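Local coordinates for cyclopenase asqI (Emericella nidulans, PDB 5YY3), which catalyses the zinc-dependent conversion of 4'-methoxycyclopenin into 4'-methoxyviridicatin, releasing methyl isocyanate, in the biosynthesis of aspoquinolone mycotoxins, at residues Leu427-Gln432 against Phe573-Ile578; Glu465-Asn470 against Arg527-Ser532; Leu493-Glu498 against Ile508-Ala513. All blocks are in the same frame, centred on the assembly; numbering follows the deposited sequence.

The three contacts lie close together in the C-terminal, hemocyanin-type immunoglobulin-like part of the chain, all in one curled, mixed sheet. Their centres are about 10 Å apart for contacts 1 and 2, 8 Å for contacts 1 and 3, and 12 Å for contacts 2 and 3. Along the chain they are nested: contact 3, a hairpin, lies inside the loop closed by contact 2, which lies inside that closed by contact 1. Strands 422-431 and 461-475 join contacts 1 and 2; strands 487-497 and 571-580 join contacts 1 and 3. The salt bridge Arg527-Asp511 ties contact 2 to contact 3, while in contact 1 strands 422-431 and 571-580 face each other across buried side chains without pairing.

Contact 1: residues Leu427-Gln432 against Phe573-Ile578; sequences LVVRLQ and FVAFCI
Leu427 lays one methyl over the flat peptide unit joining Ala575 to Phe576: CD2 sits almost straight above the Ala575 carbonyl carbon, 3.7 Å from Ala575 O and 3.9 Å from Phe576 N. The Phe576 ring belongs to the other side of its strand, where it meets Phe606 edge-to-face and packs on Phe494. The same Leu427 methyl closes on Ala575 and Cys577, two residues apart and on the same side of the strand; CD2 sits between their CB atoms, 3.6 Å from Ala575 CB and 3.9 Å from Cys577 CB. It gets there because CG stands anti to the backbone nitrogen (chi1 178°), which carries the end of the chain across the gap. Val429 adds a lighter touch, its CG2 lying 4.0 Å from Ala575 CB. The methyl of Ala575 is therefore met by both residues.

No hydrogen bond crosses, and the backbones stay well apart: the two short strand axes approach to 8.0 Å, with their directions 130° apart. Each strand is paired elsewhere, 422-431 with 461-475 and 571-580 with 487-497 and 636-644; Leu427 also packs on Trp469, Thr637 and Thr639. Strands joined by apolar side chains and one methyl resting on a peptide unit are consistent with the closely packed interior of a hemocyanin-type immunoglobulin-like beta-sandwich, the small Ala575 allowing the close approach.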
loop_
_atom_site.group_PDB
_atom_site.type_symbol
_atom_site.label_atom_id
_atom_site.label_comp_id
_atom_site.label_asym_id
_atom_site.label_seq_id
_atom_site.Cartn_x
_atom_site.Cartn_y
_atom_site.Cartn_z
ATOM N N LEU A 427 12.853 -30.854 21.576
ATOM C CA LEU A 427 13.027 -29.430 21.801
ATOM C C LEU A 427 11.678 -28.730 21.689
ATOM O O LEU A 427 10.952 -28.928 20.720
ATOM C CB LEU A 427 14.025 -28.841 20.794
ATOM C CG LEU A 427 14.274 -27.335 20.867
ATOM C CD1 LEU A 427 14.810 -26.969 22.240
ATOM C CD2 LEU A 427 15.246 -26.901 19.769
ATOM N N VAL A 428 11.339 -27.924 22.686
ATOM C CA VAL A 428 10.101 -27.175 22.655
ATOM C C VAL A 428 10.332 -25.686 23.021
ATOM O O VAL A 428 11.129 -25.372 23.912
ATOM C CB VAL A 428 9.047 -27.803 23.613
ATOM C CG1 VAL A 428 7.754 -27.038 23.562
ATOM C CG2 VAL A 428 8.783 -29.269 23.254
ATOM N N VAL A 429 9.654 -24.779 22.319
ATOM C CA VAL A 429 9.535 -23.382 22.760
ATOM C C VAL A 429 8.058 -23.120 23.109
ATOM O O VAL A 429 7.182 -23.381 22.279
ATOM C CB VAL A 429 10.038 -22.381 21.664
ATOM C CG1 VAL A 429 10.055 -20.953 22.187
ATOM C CG2 VAL A 429 11.439 -22.777 21.180
ATOM N N ARG A 430 7.782 -22.648 24.330
ATOM C CA ARG A 430 6.399 -22.525 24.843
ATOM C C ARG A 430 6.178 -21.252 25.598
ATOM O O ARG A 430 7.116 -20.702 26.155
ATOM C CB ARG A 430 6.030 -23.599 25.879
ATOM C CG ARG A 430 6.703 -24.902 25.812
ATOM C CD ARG A 430 5.893 -25.921 26.610
ATOM N NE ARG A 430 6.298 -26.091 27.998
ATOM C CZ ARG A 430 5.915 -27.138 28.715
ATOM N NH1 ARG A 430 5.115 -28.036 28.156
ATOM N NH2 ARG A 430 6.312 -27.294 29.975
ATOM N N LEU A 431 4.917 -20.868 25.744
ATOM C CA LEU A 431 4.541 -19.880 26.744
ATOM C C LEU A 431 4.775 -20.445 28.144
ATOM O O LEU A 431 4.738 -21.661 28.361
ATOM C CB LEU A 431 3.074 -19.480 26.592
ATOM C CG LEU A 431 2.678 -18.742 25.315
ATOM C CD1 LEU A 431 1.161 -18.686 25.196
ATOM C CD2 LEU A 431 3.268 -17.334 25.341
ATOM N N GLN A 432 5.018 -19.558 29.096
ATOM C CA GLN A 432 5.116 -19.986 30.472
ATOM C C GLN A 432 3.715 -20.233 31.025
ATOM O O GLN A 432 3.486 -21.193 31.761
ATOM C CB GLN A 432 5.845 -18.949 31.304
ATOM C CG GLN A 432 7.335 -18.927 31.090
ATOM C CD GLN A 432 7.993 -17.978 32.053
ATOM O OE1 GLN A 432 7.667 -17.964 33.246
ATOM N NE2 GLN A 432 8.893 -17.147 31.543
ATOM N N PHE A 573 9.040 -20.267 12.634
ATOM C CA PHE A 573 10.469 -20.204 12.923
ATOM C C PHE A 573 10.993 -21.603 13.201
ATOM O O PHE A 573 10.223 -22.525 13.434
ATOM C CB PHE A 573 10.749 -19.295 14.121
ATOM C CG PHE A 573 10.689 -17.829 13.802
ATOM C CD1 PHE A 573 9.481 -17.223 13.475
ATOM C CD2 PHE A 573 11.836 -17.046 13.857
ATOM C CE1 PHE A 573 9.411 -15.861 13.189
ATOM C CE2 PHE A 573 11.775 -15.688 13.569
ATOM C CZ PHE A 573 10.546 -15.091 13.228
ATOM N N VAL A 574 12.305 -21.770 13.178
ATOM C CA VAL A 574 12.892 -23.044 13.565
ATOM C C VAL A 574 13.785 -22.840 14.783
ATOM O O VAL A 574 14.545 -21.867 14.844
ATOM C CB VAL A 574 13.709 -23.665 12.413
ATOM C CG1 VAL A 574 14.425 -24.932 12.881
ATOM C CG2 VAL A 574 12.800 -23.958 11.223
ATOM N N ALA A 575 13.664 -23.727 15.762
ATOM C CA ALA A 575 14.553 -23.719 16.915
ATOM C C ALA A 575 15.614 -24.784 16.731
ATOM O O ALA A 575 15.333 -25.864 16.234
ATOM C CB ALA A 575 13.794 -23.948 18.195
ATOM N N PHE A 576 16.836 -24.455 17.130
ATOM C CA PHE A 576 17.988 -25.319 16.965
ATOM C C PHE A 576 18.707 -25.405 18.302
ATOM O O PHE A 576 18.901 -24.389 18.975
ATOM C CB PHE A 576 18.908 -24.768 15.864
ATOM C CG PHE A 576 20.319 -25.288 15.910
ATOM C CD1 PHE A 576 21.279 -24.668 16.700
ATOM C CD2 PHE A 576 20.700 -26.366 15.128
ATOM C CE1 PHE A 576 22.574 -25.120 16.726
ATOM C CE2 PHE A 576 22.006 -26.830 15.151
ATOM C CZ PHE A 576 22.941 -26.210 15.950
ATOM N N CYS A 577 19.089 -26.617 18.690
ATOM C CA CYS A 577 19.811 -26.807 19.929
ATOM C C CYS A 577 20.948 -27.788 19.694
ATOM O O CYS A 577 20.752 -28.893 19.174
ATOM C CB CYS A 577 18.887 -27.304 21.049
ATOM S SG CYS A 577 19.698 -27.214 22.697
ATOM N N ILE A 578 22.152 -27.367 20.046
ATOM C CA ILE A 578 23.305 -28.246 19.955
ATOM C C ILE A 578 23.895 -28.433 21.358
ATOM O O ILE A 578 23.894 -27.505 22.177
ATOM C CB ILE A 578 24.372 -27.693 18.954
ATOM C CG1 ILE A 578 25.574 -28.639 18.846
ATOM C CG2 ILE A 578 24.830 -26.292 19.328
ATOM C CD1 ILE A 578 26.553 -28.243 17.749
#

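Contact 2: residues Glu465-Asn470 against Arg527-Ser532; sequences EPYEWN and RLDTDS
Asp529 meets Tyr467 twice, by its methylene and by its carboxylate. Its CB lies 3.4 Å from the ring centroid, 14° off the normal, a CH-pi contact over the middle of one face. OD2 accepts the Tyr467 N-H at 3.1 Å, approached from well above the carboxylate plane. In return, Asp529 N donates to Tyr467 O at 3.0 Å, so one residue grips both backbone polar groups of Tyr467. Asp529 CG stands between backbone N and carbonyl carbon (chi1 48°), which folds the carboxylate back onto the strand.

Next along, Trp469 and Arg527 form a hydrogen-bonded antiparallel pair, Trp469 N to Arg527 O and Arg527 N to Trp469 O, both 2.9 Å. Their side chains run alongside each other: Arg527 CB is 3.2 Å from Trp469 NE1, with CG above the indole plane near its rim. The guanidinium is turned 83° to that ring, so it is not stacked on it.

Farther out, Asp511 OD2 receives both Trp469 NE1 and Arg527 NE, fixing this pair, while Gln432 NE2 donates to Tyr467 O. The whole is an antiparallel strand pair of the immunoglobulin-like domain, ended by the 3-10 turn 529-531.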
loop_
_atom_site.group_PDB
_atom_site.type_symbol
_atom_site.label_atom_id
_atom_site.label_comp_id
_atom_site.label_asym_id
_atom_site.label_seq_id
_atom_site.Cartn_x
_atom_site.Cartn_y
_atom_site.Cartn_z
ATOM N N GLU A 465 4.872 -12.115 25.556
ATOM C CA GLU A 465 4.428 -12.903 26.697
ATOM C C GLU A 465 5.593 -13.764 27.141
ATOM O O GLU A 465 6.422 -14.148 26.312
ATOM C CB GLU A 465 3.211 -13.778 26.354
ATOM C CG GLU A 465 1.972 -13.012 25.929
ATOM C CD GLU A 465 1.525 -11.984 26.952
ATOM O OE1 GLU A 465 1.854 -12.144 28.153
ATOM O OE2 GLU A 465 0.847 -11.008 26.541
ATOM N N PRO A 466 5.661 -14.065 28.449
ATOM C CA PRO A 466 6.740 -14.887 29.002
ATOM C C PRO A 466 6.852 -16.233 28.292
ATOM O O PRO A 466 5.840 -16.906 28.077
ATOM C CB PRO A 466 6.330 -15.067 30.465
ATOM C CG PRO A 466 5.514 -13.843 30.755
ATOM C CD PRO A 466 4.753 -13.569 29.498
ATOM N N TYR A 467 8.071 -16.602 27.906
ATOM C CA TYR A 467 8.289 -17.884 27.259
ATOM C C TYR A 467 9.374 -18.679 27.981
ATOM O O TYR A 467 10.072 -18.183 28.864
ATOM C CB TYR A 467 8.647 -17.711 25.771
ATOM C CG TYR A 467 10.041 -17.186 25.494
ATOM C CD1 TYR A 467 11.132 -18.049 25.439
ATOM C CD2 TYR A 467 10.268 -15.827 25.262
ATOM C CE1 TYR A 467 12.417 -17.579 25.196
ATOM C CE2 TYR A 467 11.556 -15.340 24.996
ATOM C CZ TYR A 467 12.626 -16.226 24.968
ATOM O OH TYR A 467 13.914 -15.774 24.720
ATOM N N GLU A 468 9.494 -19.929 27.588
ATOM C CA GLU A 468 10.523 -20.795 28.104
ATOM C C GLU A 468 10.891 -21.737 26.981
ATOM O O GLU A 468 10.142 -21.889 26.029
ATOM C CB GLU A 468 10.029 -21.574 29.321
ATOM C CG GLU A 468 9.120 -22.732 28.919
ATOM C CD GLU A 468 8.532 -23.479 30.090
ATOM O OE1 GLU A 468 8.097 -22.827 31.081
ATOM O OE2 GLU A 468 8.520 -24.733 30.004
ATOM N N TRP A 469 12.047 -22.360 27.062
ATOM C CA TRP A 469 12.272 -23.487 26.194
ATOM C C TRP A 469 12.678 -24.665 27.060
ATOM O O TRP A 469 13.141 -24.500 28.207
ATOM C CB TRP A 469 13.321 -23.185 25.123
ATOM C CG TRP A 469 14.711 -22.895 25.619
ATOM C CD1 TRP A 469 15.149 -21.738 26.192
ATOM C CD2 TRP A 469 15.849 -23.774 25.563
ATOM N NE1 TRP A 469 16.498 -21.831 26.486
ATOM C CE2 TRP A 469 16.950 -23.070 26.112
ATOM C CE3 TRP A 469 16.046 -25.080 25.094
ATOM C CZ2 TRP A 469 18.230 -23.639 26.225
ATOM C CZ3 TRP A 469 17.326 -25.644 25.197
ATOM C CH2 TRP A 469 18.397 -24.921 25.762
ATOM N N ASN A 470 12.465 -25.858 26.531
ATOM C CA ASN A 470 12.980 -27.027 27.192
ATOM C C ASN A 470 13.429 -28.037 26.149
ATOM O O ASN A 470 13.080 -27.919 24.962
ATOM C CB ASN A 470 11.951 -27.619 28.161
ATOM C CG ASN A 470 10.620 -27.916 27.501
ATOM O OD1 ASN A 470 10.471 -28.920 26.801
ATOM N ND2 ASN A 470 9.636 -27.056 27.740
ATOM N N ARG A 527 14.589 -23.745 30.572
ATOM C CA ARG A 527 15.161 -22.404 30.662
ATOM C C ARG A 527 14.097 -21.327 30.466
ATOM O O ARG A 527 13.373 -21.349 29.468
ATOM C CB ARG A 527 16.256 -22.215 29.612
ATOM C CG ARG A 527 17.463 -23.102 29.788
ATOM C CD ARG A 527 18.357 -22.533 30.849
ATOM N NE ARG A 527 19.037 -21.328 30.386
ATOM C CZ ARG A 527 19.692 -20.497 31.190
ATOM N NH1 ARG A 527 19.730 -20.754 32.494
ATOM N NH2 ARG A 527 20.300 -19.414 30.701
ATOM N N LEU A 528 14.008 -20.380 31.398
ATOM C CA LEU A 528 13.098 -19.240 31.228
ATOM C C LEU A 528 13.713 -18.196 30.299
ATOM O O LEU A 528 14.950 -18.136 30.142
ATOM C CB LEU A 528 12.755 -18.596 32.580
ATOM C CG LEU A 528 12.239 -19.545 33.683
ATOM C CD1 LEU A 528 11.877 -18.769 34.941
ATOM C CD2 LEU A 528 11.056 -20.386 33.202
ATOM N N ASP A 529 12.846 -17.384 29.680
ATOM C CA ASP A 529 13.280 -16.253 28.856
ATOM C C ASP A 529 14.186 -15.309 29.646
ATOM O O ASP A 529 15.195 -14.793 29.137
ATOM C CB ASP A 529 12.066 -15.479 28.301
ATOM C CG ASP A 529 11.011 -15.149 29.368
ATOM O OD1 ASP A 529 11.143 -15.580 30.532
ATOM O OD2 ASP A 529 10.012 -14.467 29.035
ATOM N N THR A 530 13.814 -15.099 30.905
ATOM C CA THR A 530 14.425 -14.074 31.741
ATOM C C THR A 530 15.758 -14.537 32.321
ATOM O O THR A 530 16.435 -13.769 33.000
ATOM C CB THR A 530 13.462 -13.652 32.890
ATOM O OG1 THR A 530 12.870 -14.816 33.481
ATOM C CG2 THR A 530 12.325 -12.765 32.353
ATOM N N ASP A 531 16.129 -15.792 32.059
ATOM C CA ASP A 531 17.412 -16.320 32.516
ATOM C C ASP A 531 18.419 -16.422 31.366
ATOM O O ASP A 531 19.564 -16.815 31.570
ATOM C CB ASP A 531 17.221 -17.694 33.187
ATOM C CG ASP A 531 16.493 -17.603 34.535
ATOM O OD1 ASP A 531 16.631 -16.564 35.229
ATOM O OD2 ASP A 531 15.770 -18.565 34.896
ATOM N N SER A 532 17.983 -16.064 30.161
ATOM C CA SER A 532 18.799 -16.197 28.962
ATOM C C SER A 532 20.177 -15.540 29.071
ATOM O O SER A 532 20.299 -14.388 29.484
ATOM C CB SER A 532 18.053 -15.605 27.767
ATOM O OG SER A 532 18.892 -15.567 26.626
#

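Contact 3: residues Leu493-Glu498 against Ile508-Ala513; sequences LFIAAE and IEMDRA
Strands 493-497 and 508-513 pair antiparallel, Ile495 and Ile508 exchanging both backbone hydrogen bonds (2.7 Å for the one from Ile508 N to Ile495 O), with a classic beta bulge where Met510 and Asp511 both face Leu493.

The bulge is what turns the Met510 side chain toward the opposite strand. Its evidence lies in Leu493 O, which accepts Met510 N at 2.8 Å and Asp511 N at 3.3 Å, both from the same face of its carbonyl plane, while Leu493 N donates to Asp511 O at 2.8 Å. Placed in this way, Met510 CB meets Leu493 CD2 at 3.7 Å, and Met510 CG meets Ile495 CG1, also at 3.7 Å. Bends at chi2 (-62°) and chi3 (-73°) curl the methionine back, which brings its SD to 3.8 Å from Ile495 CD1.

Phe494 lies on the other side of the hairpin, beside Glu509: Glu509 CG rests over one ring face, offset toward the rim and 4.2 Å from the centroid of the Phe494 ring, while Phe494 CE2 touches Glu509 CB. Around the hairpin, Phe606 meets the Phe494 ring edge-to-face, Glu509 N donates to Gln220 OE1, and Ile508 and Met510 pack on Arg224, the last two partners lying on helix 210-231, which also carries the zinc ligand His218.

Asp511 is buried, yet well supplied with donors: besides the two of contact 2 at OD2, its OD1 takes Ser533 N and the N-H of its own neighbour Arg512. Such a set would favour the ionised carboxylate and hold its rotation; the bulge thus pairs an apolar contact through Met510 with a probable buried anion at Asp511.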
loop_
_atom_site.group_PDB
_atom_site.type_symbol
_atom_site.label_atom_id
_atom_site.label_comp_id
_atom_site.label_asym_id
_atom_site.label_seq_id
_atom_site.Cartn_x
_atom_site.Cartn_y
_atom_site.Cartn_z
ATOM N N LEU A 493 21.169 -22.612 22.143
ATOM C CA LEU A 493 19.891 -22.435 21.457
ATOM C C LEU A 493 19.881 -21.246 20.484
ATOM O O LEU A 493 20.215 -20.111 20.857
ATOM C CB LEU A 493 18.766 -22.254 22.479
ATOM C CG LEU A 493 17.401 -21.847 21.915
ATOM C CD1 LEU A 493 16.729 -22.989 21.206
ATOM C CD2 LEU A 493 16.506 -21.276 22.996
ATOM N N PHE A 494 19.482 -21.533 19.245
ATOM C CA PHE A 494 19.319 -20.545 18.191
ATOM C C PHE A 494 17.934 -20.669 17.544
ATOM O O PHE A 494 17.342 -21.763 17.514
ATOM C CB PHE A 494 20.392 -20.716 17.110
ATOM C CG PHE A 494 21.796 -20.362 17.550
ATOM C CD1 PHE A 494 22.563 -21.266 18.279
ATOM C CD2 PHE A 494 22.370 -19.146 17.176
ATOM C CE1 PHE A 494 23.864 -20.955 18.664
ATOM C CE2 PHE A 494 23.673 -18.823 17.548
ATOM C CZ PHE A 494 24.427 -19.730 18.296
ATOM N N ILE A 495 17.417 -19.556 17.023
ATOM C CA ILE A 495 16.232 -19.591 16.170
ATOM C C ILE A 495 16.495 -18.867 14.857
ATOM O O ILE A 495 17.422 -18.067 14.740
ATOM C CB ILE A 495 14.994 -18.958 16.844
ATOM C CG1 ILE A 495 15.191 -17.438 17.029
ATOM C CG2 ILE A 495 14.643 -19.705 18.156
ATOM C CD1 ILE A 495 14.001 -16.733 17.686
ATOM N N ALA A 496 15.663 -19.162 13.868
ATOM C CA ALA A 496 15.779 -18.567 12.555
ATOM C C ALA A 496 14.405 -18.558 11.905
ATOM O O ALA A 496 13.651 -19.522 12.036
ATOM C CB ALA A 496 16.771 -19.323 11.708
ATOM N N ALA A 497 14.063 -17.446 11.259
ATOM C CA ALA A 497 12.901 -17.405 10.378
ATOM C C ALA A 497 13.029 -18.562 9.394
ATOM O O ALA A 497 14.099 -18.763 8.813
ATOM C CB ALA A 497 12.815 -16.047 9.635
ATOM N N GLU A 498 11.956 -19.326 9.214
ATOM C CA GLU A 498 12.024 -20.520 8.368
ATOM C C GLU A 498 12.607 -20.255 6.964
ATOM O O GLU A 498 13.297 -21.106 6.411
ATOM C CB GLU A 498 10.640 -21.154 8.244
ATOM C CG GLU A 498 10.670 -22.569 7.639
ATOM C CD GLU A 498 9.318 -23.292 7.706
ATOM O OE1 GLU A 498 8.695 -23.302 8.790
ATOM O OE2 GLU A 498 8.878 -23.854 6.678
ATOM N N ILE A 508 19.717 -16.598 14.962
ATOM C CA ILE A 508 19.688 -15.697 16.109
ATOM C C ILE A 508 19.933 -16.464 17.418
ATOM O O ILE A 508 19.216 -17.426 17.717
ATOM C CB ILE A 508 18.328 -14.997 16.202
ATOM C CG1 ILE A 508 18.066 -14.134 14.965
ATOM C CG2 ILE A 508 18.208 -14.216 17.500
ATOM C CD1 ILE A 508 16.645 -13.585 14.903
ATOM N N GLU A 509 20.930 -16.045 18.201
ATOM C CA GLU A 509 21.233 -16.724 19.450
ATOM C C GLU A 509 20.214 -16.355 20.515
ATOM O O GLU A 509 19.934 -15.184 20.735
ATOM C CB GLU A 509 22.652 -16.394 19.938
ATOM C CG GLU A 509 23.121 -17.335 21.079
ATOM C CD GLU A 509 24.387 -16.866 21.784
ATOM O OE1 GLU A 509 24.961 -15.860 21.339
ATOM O OE2 GLU A 509 24.804 -17.495 22.795
ATOM N N MET A 510 19.672 -17.364 21.191
ATOM C CA MET A 510 18.611 -17.155 22.167
ATOM C C MET A 510 19.026 -17.573 23.577
ATOM O O MET A 510 18.473 -17.091 24.578
ATOM C CB MET A 510 17.356 -17.919 21.733
ATOM C CG MET A 510 16.742 -17.378 20.428
ATOM S SD MET A 510 16.210 -15.652 20.612
ATOM C CE MET A 510 14.766 -15.899 21.647
ATOM N N ASP A 511 20.011 -18.463 23.661
ATOM C CA ASP A 511 20.437 -18.956 24.967
ATOM C C ASP A 511 21.656 -19.851 24.880
ATOM O O ASP A 511 21.939 -20.455 23.836
ATOM C CB ASP A 511 19.309 -19.730 25.655
ATOM C CG ASP A 511 19.380 -19.639 27.171
ATOM O OD1 ASP A 511 20.386 -19.102 27.696
ATOM O OD2 ASP A 511 18.428 -20.102 27.835
ATOM N N ARG A 512 22.355 -19.928 26.007
ATOM C CA ARG A 512 23.502 -20.813 26.211
ATOM C C ARG A 512 23.465 -21.270 27.662
ATOM O O ARG A 512 23.505 -20.432 28.566
ATOM C CB ARG A 512 24.816 -20.099 25.914
ATOM C CG ARG A 512 25.973 -21.037 25.717
ATOM C CD ARG A 512 27.286 -20.404 26.135
ATOM N NE ARG A 512 27.543 -19.134 25.459
ATOM C CZ ARG A 512 27.904 -18.016 26.083
ATOM N NH1 ARG A 512 28.056 -18.010 27.403
ATOM N NH2 ARG A 512 28.120 -16.909 25.387
ATOM N N ALA A 513 23.365 -22.575 27.903
ATOM C CA ALA A 513 23.161 -23.039 29.269
ATOM C C ALA A 513 23.899 -24.330 29.584
ATOM O O ALA A 513 23.860 -25.303 28.823
ATOM C CB ALA A 513 21.682 -23.212 29.545
#